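Local coordinates for protein dextranase (Pseudarthrobacter oxydans, PDB 6NZS) that hydrolyses internal alpha-1,6-glucosidic linkages of dextran as an endo-acting glycoside hydrolase of family 49, at residues A[210-215]-A[220-225]; A[327-332]-A[340-345]. All blocks are in the same frame, centred on the assembly; numbering follows the deposited sequence.

Interaction 1. Residues A[210-215]-A[220-225]; sequences SIHYPA and TNLNAV
The backbones at H212 and V225 stay 7.3 Å apart between their CA atoms, and at P214 and L222 the CA atoms are 8.6 Å apart, so this contact is made by side chains instead of by strand pairing. It lies at the start of the parallel beta-helix of this family 49 enzyme: strand 211-212 pairs in parallel with strand 229-232, and residues 220-225 form part of the connection between them, with a 3-10 turn at 222-223. The turn is held internally by weak backbone bonds, from A224 N to N221 O and from V225 N to L222 O.

The H212 ring is the centre of the contact, taking part in two of its three side-chain pairs. Its CG is anti to the backbone N (chi1 172°), which swings the imidazole across the gap toward the turn. V225 CG1 sits over one face, 4.0 Å from the ring centroid and 21° off the ring normal, a CH-pi contact displaced from the centre toward CD2. L222 CD2 approaches H212 CD2 obliquely at 4.1 Å, and the same methyl touches P214 CG at 4.2 Å, so one branch of the leucine bridges imidazole and proline. P214 in turn packs on I230 and F232 of the neighbouring strand, which joins this apolar patch to the first coils.

With an alanine here instead of H212, V225 CG1 would probably lose its aromatic face, and the water held by N221 its partner on strand 211-212. That water lies in the imidazole plane at the ring edge, 2.8 Å from H212 NE2, and donates to N221 OD1 at 2.9 Å.

Interaction 2. Residues A[327-332]-A[340-345]; sequences LDLQGV and HSFVVY
F342 reaches across the interior to meet two leucines, L327 and L329, whose strand runs in the opposite direction to its own. Backbone separation is wide, with 10.7 Å between the CA atoms of L327 and V344 and 10.9 Å between those of L329 and F342, so side chains alone span the gap.

All three conformations are extended. F342 has CG anti to its own N (chi1 -179°), and its ring therefore projects toward the facing strand with the CE2-CZ side leading. Both leucines also place CG anti to N (chi1 163° for L327 and 172° for L329), and in each the CD2 methyl continues the chain anti to CA, which makes that branch the one to arrive at the ring.

The two methyls are not equivalent. L327 comes head-on from the opposite direction, and its CD2 meets the ring edge close to the plane, 3.9 Å from F342 CZ. L329 slides past the phenylalanine, its CD2 lying obliquely to the ring at 4.1 Å from F342 CE2. Together they confine the CE2 corner of the ring from two directions. The cluster continues with M353 beside F342, F318 beside L327 and L316 beside L329.

D328, between the leucines, forms a salt bridge with R201 of helix 196-202 instead of joining this cluster. Aliphatic and aromatic side chains meeting between oppositely directed strands on different faces of the coil are characteristic of the hydrophobic core of a parallel beta-helix.

Interaction 1 comes wholly earlier in the chain than interaction 2; their centres are about 20 Å apart and their nearest atoms about 13 Å. They share the set of strands that pair in parallel from one coil to the next: strand 211-212 leads through 229-232, 253-256 and 275-279 to 325-335, which provides the leucine side of interaction 2. The partner strand 342-346 belongs to a separate four-stranded parallel sheet, whereas 220-225 is a connecting loop. Their centres lie about 29 Å and 12 Å from that of the chain, on the same side: the first lies near the start of the beta-helix, the second further along it, nearer the middle of the chain.

Interaction 1. Residues A[210-215]-A[220-225]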
ATOM      1  N   SER A 210     -28.912   3.286 -15.330  1.00 17.41           N
ATOM      2  CA  SER A 210     -29.777   3.478 -14.176  1.00 16.25           C
ATOM      3  C   SER A 210     -28.925   3.541 -12.912  1.00 15.71           C
ATOM      4  O   SER A 210     -27.925   2.828 -12.788  1.00 16.02           O
ATOM      5  CB  SER A 210     -30.803   2.349 -14.072  1.00 15.77           C
ATOM      6  OG  SER A 210     -30.181   1.084 -14.004  1.00 16.55           O
ATOM      7  N   ILE A 211     -29.323   4.400 -11.975  1.00 14.94           N
ATOM      8  CA  ILE A 211     -28.531   4.677 -10.779  1.00 14.02           C
ATOM      9  C   ILE A 211     -29.374   4.473  -9.526  1.00 15.75           C
ATOM     10  O   ILE A 211     -30.486   5.006  -9.417  1.00 18.01           O
ATOM     11  CB  ILE A 211     -27.962   6.109 -10.784  1.00 13.97           C
ATOM     12  CG1 ILE A 211     -27.077   6.341 -12.005  1.00 16.26           C
ATOM     13  CG2 ILE A 211     -27.170   6.357  -9.506  1.00 14.20           C
ATOM     14  CD1 ILE A 211     -26.597   7.769 -12.138  1.00 18.11           C
ATOM     15  N   HIS A 212     -28.830   3.725  -8.570  1.00 14.29           N
ATOM     16  CA  HIS A 212     -29.348   3.657  -7.214  1.00 13.94           C
ATOM     17  C   HIS A 212     -28.484   4.546  -6.323  1.00 15.41           C
ATOM     18  O   HIS A 212     -27.254   4.411  -6.316  1.00 15.67           O
ATOM     19  CB  HIS A 212     -29.297   2.216  -6.703  1.00 15.91           C
ATOM     20  CG  HIS A 212     -29.627   2.082  -5.249  1.00 18.37           C
ATOM     21  ND1 HIS A 212     -30.898   2.278  -4.754  1.00 22.18           N
ATOM     22  CD2 HIS A 212     -28.849   1.783  -4.181  1.00 16.61           C
ATOM     23  CE1 HIS A 212     -30.891   2.107  -3.444  1.00 21.36           C
ATOM     24  NE2 HIS A 212     -29.660   1.799  -3.072  1.00 19.58           N
ATOM     25  N   TYR A 213     -29.124   5.449  -5.578  1.00 15.80           N
ATOM     26  CA  TYR A 213     -28.435   6.341  -4.646  1.00 14.79           C
ATOM     27  C   TYR A 213     -28.772   5.913  -3.227  1.00 16.62           C
ATOM     28  O   TYR A 213     -29.868   6.221  -2.735  1.00 17.63           O
ATOM     29  CB  TYR A 213     -28.891   7.786  -4.853  1.00 15.32           C
ATOM     30  CG  TYR A 213     -28.655   8.381  -6.217  1.00 16.85           C
ATOM     31  CD1 TYR A 213     -29.634   8.310  -7.201  1.00 17.11           C
ATOM     32  CD2 TYR A 213     -27.474   9.050  -6.508  1.00 16.25           C
ATOM     33  CE1 TYR A 213     -29.433   8.873  -8.444  1.00 16.85           C
ATOM     34  CE2 TYR A 213     -27.263   9.610  -7.743  1.00 17.63           C
ATOM     35  CZ  TYR A 213     -28.246   9.522  -8.705  1.00 18.67           C
ATOM     36  OH  TYR A 213     -28.040  10.081  -9.941  1.00 23.98           O
ATOM     37  N   PRO A 214     -27.881   5.231  -2.517  1.00 14.61           N
ATOM     38  CA  PRO A 214     -28.187   4.871  -1.127  1.00 15.42           C
ATOM     39  C   PRO A 214     -28.371   6.110  -0.263  1.00 15.11           C
ATOM     40  O   PRO A 214     -27.716   7.135  -0.461  1.00 15.28           O
ATOM     41  CB  PRO A 214     -26.959   4.062  -0.692  1.00 16.73           C
ATOM     42  CG  PRO A 214     -26.386   3.535  -1.961  1.00 16.23           C
ATOM     43  CD  PRO A 214     -26.634   4.608  -2.989  1.00 15.34           C
ATOM     44  N   ALA A 215     -29.288   6.015   0.696  1.00 16.08           N
ATOM     45  CA  ALA A 215     -29.417   7.052   1.703  1.00 15.86           C
ATOM     46  C   ALA A 215     -28.352   6.858   2.771  1.00 15.37           C
ATOM     47  O   ALA A 215     -27.882   5.744   3.007  1.00 16.58           O
ATOM     48  CB  ALA A 215     -30.799   6.984   2.359  1.00 19.84           C
ATOM     49  N   THR A 220     -27.598  -2.189   3.984  1.00 18.14           N
ATOM     50  CA  THR A 220     -27.500  -3.639   3.989  1.00 19.28           C
ATOM     51  C   THR A 220     -28.393  -4.261   2.927  1.00 19.84           C
ATOM     52  O   THR A 220     -28.623  -5.477   2.955  1.00 19.53           O
ATOM     53  CB  THR A 220     -27.842  -4.192   5.375  1.00 19.77           C
ATOM     54  OG1 THR A 220     -29.092  -3.640   5.800  1.00 23.68           O
ATOM     55  CG2 THR A 220     -26.751  -3.807   6.385  1.00 21.76           C
ATOM     56  N   ASN A 221     -28.887  -3.458   1.987  1.00 17.80           N
ATOM     57  CA  ASN A 221     -29.844  -3.895   0.979  1.00 20.14           C
ATOM     58  C   ASN A 221     -29.253  -3.913  -0.425  1.00 21.13           C
ATOM     59  O   ASN A 221     -29.999  -4.048  -1.404  1.00 20.98           O
ATOM     60  CB  ASN A 221     -31.075  -2.987   1.017  1.00 21.85           C
ATOM     61  CG  ASN A 221     -30.741  -1.532   0.710  1.00 24.73           C
ATOM     62  OD1 ASN A 221     -29.579  -1.118   0.764  1.00 23.91           O
ATOM     63  ND2 ASN A 221     -31.766  -0.747   0.394  1.00 26.92           N
ATOM     64  N   LEU A 222     -27.931  -3.794  -0.554  1.00 17.24           N
ATOM     65  CA  LEU A 222     -27.335  -3.627  -1.872  1.00 17.42           C
ATOM     66  C   LEU A 222     -27.358  -4.899  -2.709  1.00 16.90           C
ATOM     67  O   LEU A 222     -27.197  -4.819  -3.931  1.00 15.83           O
ATOM     68  CB  LEU A 222     -25.906  -3.091  -1.746  1.00 16.86           C
ATOM     69  CG  LEU A 222     -25.795  -1.709  -1.094  1.00 15.27           C
ATOM     70  CD1 LEU A 222     -24.331  -1.265  -1.064  1.00 19.81           C
ATOM     71  CD2 LEU A 222     -26.648  -0.681  -1.813  1.00 16.98           C
ATOM     72  N   ASN A 223     -27.534  -6.072  -2.090  1.00 15.32           N
ATOM     73  CA  ASN A 223     -27.548  -7.307  -2.867  1.00 16.10           C
ATOM     74  C   ASN A 223     -28.740  -7.380  -3.812  1.00 16.41           C
ATOM     75  O   ASN A 223     -28.675  -8.102  -4.812  1.00 17.67           O
ATOM     76  CB  ASN A 223     -27.573  -8.538  -1.952  1.00 17.90           C
ATOM     77  CG  ASN A 223     -26.307  -8.694  -1.122  1.00 21.23           C
ATOM     78  OD1 ASN A 223     -25.472  -7.790  -1.041  1.00 17.84           O
ATOM     79  ND2 ASN A 223     -26.164  -9.852  -0.492  1.00 18.21           N
ATOM     80  N   ALA A 224     -29.818  -6.650  -3.522  1.00 14.80           N
ATOM     81  CA  ALA A 224     -31.045  -6.732  -4.302  1.00 17.01           C
ATOM     82  C   ALA A 224     -31.325  -5.476  -5.118  1.00 18.96           C
ATOM     83  O   ALA A 224     -32.458  -5.288  -5.575  1.00 18.36           O
ATOM     84  CB  ALA A 224     -32.239  -7.072  -3.410  1.00 18.66           C
ATOM     85  N   VAL A 225     -30.332  -4.601  -5.304  1.00 16.70           N
ATOM     86  CA  VAL A 225     -30.534  -3.457  -6.186  1.00 16.99           C
ATOM     87  C   VAL A 225     -30.675  -3.938  -7.626  1.00 17.59           C
ATOM     88  O   VAL A 225     -30.016  -4.897  -8.055  1.00 16.74           O
ATOM     89  CB  VAL A 225     -29.414  -2.410  -6.040  1.00 24.00           C
ATOM     90  CG1 VAL A 225     -29.347  -1.879  -4.615  1.00 23.07           C
ATOM     91  CG2 VAL A 225     -28.078  -2.974  -6.479  1.00 21.92           C
TER
HETATM   92  O   HOH W   1     -29.101   1.486  -0.304  1.00 20.34           O

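Interaction 2. Residues A[327-332]-A[340-345]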
ATOM      1  N   LEU A 327     -11.509  -3.608 -15.850  1.00 13.27           N
ATOM      2  CA  LEU A 327     -11.907  -2.908 -14.636  1.00 11.38           C
ATOM      3  C   LEU A 327     -11.139  -1.600 -14.573  1.00 11.69           C
ATOM      4  O   LEU A 327      -9.913  -1.609 -14.697  1.00 12.11           O
ATOM      5  CB  LEU A 327     -11.560  -3.728 -13.390  1.00 12.94           C
ATOM      6  CG  LEU A 327     -11.550  -2.954 -12.064  1.00 11.48           C
ATOM      7  CD1 LEU A 327     -12.969  -2.546 -11.687  1.00 11.99           C
ATOM      8  CD2 LEU A 327     -10.931  -3.789 -10.957  1.00 13.29           C
ATOM      9  N   ASP A 328     -11.853  -0.484 -14.416  1.00 11.23           N
ATOM     10  CA  ASP A 328     -11.245   0.786 -14.029  1.00 11.30           C
ATOM     11  C   ASP A 328     -11.411   0.910 -12.523  1.00 11.83           C
ATOM     12  O   ASP A 328     -12.537   0.880 -12.017  1.00 11.70           O
ATOM     13  CB  ASP A 328     -11.938   1.972 -14.702  1.00 13.45           C
ATOM     14  CG  ASP A 328     -11.682   2.045 -16.193  1.00 16.61           C
ATOM     15  OD1 ASP A 328     -10.911   1.211 -16.712  1.00 21.76           O
ATOM     16  OD2 ASP A 328     -12.276   2.940 -16.845  1.00 17.80           O
ATOM     17  N   LEU A 329     -10.296   1.047 -11.813  1.00  9.67           N
ATOM     18  CA  LEU A 329     -10.295   1.201 -10.362  1.00 10.07           C
ATOM     19  C   LEU A 329      -9.585   2.525 -10.115  1.00 11.08           C
ATOM     20  O   LEU A 329      -8.378   2.626 -10.342  1.00 11.27           O
ATOM     21  CB  LEU A 329      -9.552   0.036  -9.710  1.00 10.90           C
ATOM     22  CG  LEU A 329      -9.291   0.134  -8.202  1.00 11.13           C
ATOM     23  CD1 LEU A 329     -10.594   0.247  -7.420  1.00 11.98           C
ATOM     24  CD2 LEU A 329      -8.487  -1.080  -7.728  1.00 11.98           C
ATOM     25  N   GLN A 330     -10.328   3.539  -9.688  1.00  8.66           N
ATOM     26  CA  GLN A 330      -9.788   4.894  -9.653  1.00  9.17           C
ATOM     27  C   GLN A 330     -10.255   5.609  -8.400  1.00  9.37           C
ATOM     28  O   GLN A 330     -11.381   5.406  -7.933  1.00  9.94           O
ATOM     29  CB  GLN A 330     -10.254   5.688 -10.893  1.00  9.75           C
ATOM     30  CG  GLN A 330      -9.731   7.135 -11.013  1.00 10.51           C
ATOM     31  CD  GLN A 330     -10.573   8.134 -10.240  1.00 10.31           C
ATOM     32  OE1 GLN A 330     -11.714   7.842  -9.856  1.00 11.42           O
ATOM     33  NE2 GLN A 330     -10.012   9.318  -9.999  1.00 13.15           N
ATOM     34  N   GLY A 331      -9.377   6.464  -7.862  1.00  9.21           N
ATOM     35  CA  GLY A 331      -9.795   7.493  -6.929  1.00  9.59           C
ATOM     36  C   GLY A 331      -9.915   7.070  -5.479  1.00  8.66           C
ATOM     37  O   GLY A 331      -9.510   7.811  -4.579  1.00 10.31           O
ATOM     38  N   VAL A 332     -10.464   5.876  -5.250  1.00  8.46           N
ATOM     39  CA  VAL A 332     -10.918   5.493  -3.916  1.00  9.30           C
ATOM     40  C   VAL A 332      -9.753   5.325  -2.948  1.00  9.36           C
ATOM     41  O   VAL A 332      -8.626   4.961  -3.328  1.00  9.28           O
ATOM     42  CB  VAL A 332     -11.786   4.220  -3.960  1.00  8.83           C
ATOM     43  CG1 VAL A 332     -13.035   4.450  -4.807  1.00 11.59           C
ATOM     44  CG2 VAL A 332     -10.996   3.052  -4.501  1.00 11.68           C
ATOM     45  N   HIS A 340      -7.000  -9.303   3.009  1.00 14.93           N
ATOM     46  CA  HIS A 340      -6.438  -8.825   1.747  1.00 14.88           C
ATOM     47  C   HIS A 340      -7.317  -7.736   1.144  1.00 14.57           C
ATOM     48  O   HIS A 340      -8.548  -7.772   1.242  1.00 15.42           O
ATOM     49  CB  HIS A 340      -6.336  -9.950   0.711  1.00 14.87           C
ATOM     50  CG  HIS A 340      -5.492 -11.109   1.129  1.00 17.22           C
ATOM     51  ND1 HIS A 340      -5.409 -12.264   0.379  1.00 20.77           N
ATOM     52  CD2 HIS A 340      -4.693 -11.301   2.203  1.00 19.18           C
ATOM     53  CE1 HIS A 340      -4.601 -13.119   0.980  1.00 21.61           C
ATOM     54  NE2 HIS A 340      -4.157 -12.561   2.091  1.00 20.86           N
ATOM     55  N   SER A 341      -6.667  -6.781   0.466  1.00 15.53           N
ATOM     56  CA  SER A 341      -7.390  -5.657  -0.125  1.00 14.64           C
ATOM     57  C   SER A 341      -8.178  -6.059  -1.369  1.00 13.02           C
ATOM     58  O   SER A 341      -9.292  -5.570  -1.579  1.00 15.71           O
ATOM     59  CB  SER A 341      -6.420  -4.517  -0.466  1.00 17.05           C
ATOM     60  OG  SER A 341      -5.445  -4.911  -1.438  1.00 16.36           O
ATOM     61  N   PHE A 342      -7.624  -6.932  -2.207  1.00 12.68           N
ATOM     62  CA  PHE A 342      -8.125  -7.016  -3.573  1.00 13.49           C
ATOM     63  C   PHE A 342      -7.809  -8.390  -4.140  1.00 13.12           C
ATOM     64  O   PHE A 342      -6.678  -8.864  -4.011  1.00 14.06           O
ATOM     65  CB  PHE A 342      -7.435  -5.928  -4.420  1.00 12.96           C
ATOM     66  CG  PHE A 342      -7.886  -5.905  -5.847  1.00 11.53           C
ATOM     67  CD1 PHE A 342      -7.275  -6.713  -6.793  1.00 13.38           C
ATOM     68  CD2 PHE A 342      -8.933  -5.090  -6.237  1.00 14.43           C
ATOM     69  CE1 PHE A 342      -7.706  -6.716  -8.105  1.00 15.54           C
ATOM     70  CE2 PHE A 342      -9.367  -5.090  -7.558  1.00 13.09           C
ATOM     71  CZ  PHE A 342      -8.751  -5.894  -8.481  1.00 14.11           C
ATOM     72  N   VAL A 343      -8.789  -9.012  -4.804  1.00 14.64           N
ATOM     73  CA  VAL A 343      -8.562 -10.289  -5.473  1.00 15.97           C
ATOM     74  C   VAL A 343      -9.535 -10.450  -6.632  1.00 14.46           C
ATOM     75  O   VAL A 343     -10.642  -9.904  -6.627  1.00 15.45           O
ATOM     76  CB  VAL A 343      -8.647 -11.501  -4.514  1.00 16.95           C
ATOM     77  CG1 VAL A 343     -10.101 -11.842  -4.194  1.00 19.57           C
ATOM     78  CG2 VAL A 343      -7.928 -12.719  -5.100  1.00 17.40           C
ATOM     79  N   VAL A 344      -9.088 -11.186  -7.642  1.00 15.04           N
ATOM     80  CA  VAL A 344      -9.918 -11.606  -8.759  1.00 15.00           C
ATOM     81  C   VAL A 344      -9.773 -13.113  -8.862  1.00 16.30           C
ATOM     82  O   VAL A 344      -8.652 -13.632  -8.837  1.00 16.54           O
ATOM     83  CB  VAL A 344      -9.465 -10.950 -10.077  1.00 14.32           C
ATOM     84  CG1 VAL A 344     -10.310 -11.464 -11.244  1.00 16.79           C
ATOM     85  CG2 VAL A 344      -9.529  -9.434  -9.974  1.00 16.81           C
ATOM     86  N   TYR A 345     -10.895 -13.816  -8.953  1.00 17.85           N
ATOM     87  CA  TYR A 345     -10.890 -15.247  -9.201  1.00 18.32           C
ATOM     88  C   TYR A 345     -11.555 -15.514 -10.541  1.00 17.20           C
ATOM     89  O   TYR A 345     -12.421 -14.754 -10.978  1.00 16.95           O
ATOM     90  CB  TYR A 345     -11.645 -15.999  -8.116  1.00 18.50           C
ATOM     91  CG  TYR A 345     -10.937 -16.016  -6.784  1.00 22.62           C
ATOM     92  CD1 TYR A 345      -9.659 -16.548  -6.662  1.00 29.93           C
ATOM     93  CD2 TYR A 345     -11.543 -15.505  -5.652  1.00 22.81           C
ATOM     94  CE1 TYR A 345      -9.008 -16.562  -5.440  1.00 28.99           C
ATOM     95  CE2 TYR A 345     -10.903 -15.516  -4.428  1.00 25.66           C
ATOM     96  CZ  TYR A 345      -9.638 -16.045  -4.331  1.00 28.15           C
ATOM     97  OH  TYR A 345      -9.003 -16.061  -3.110  1.00 35.39           O
TER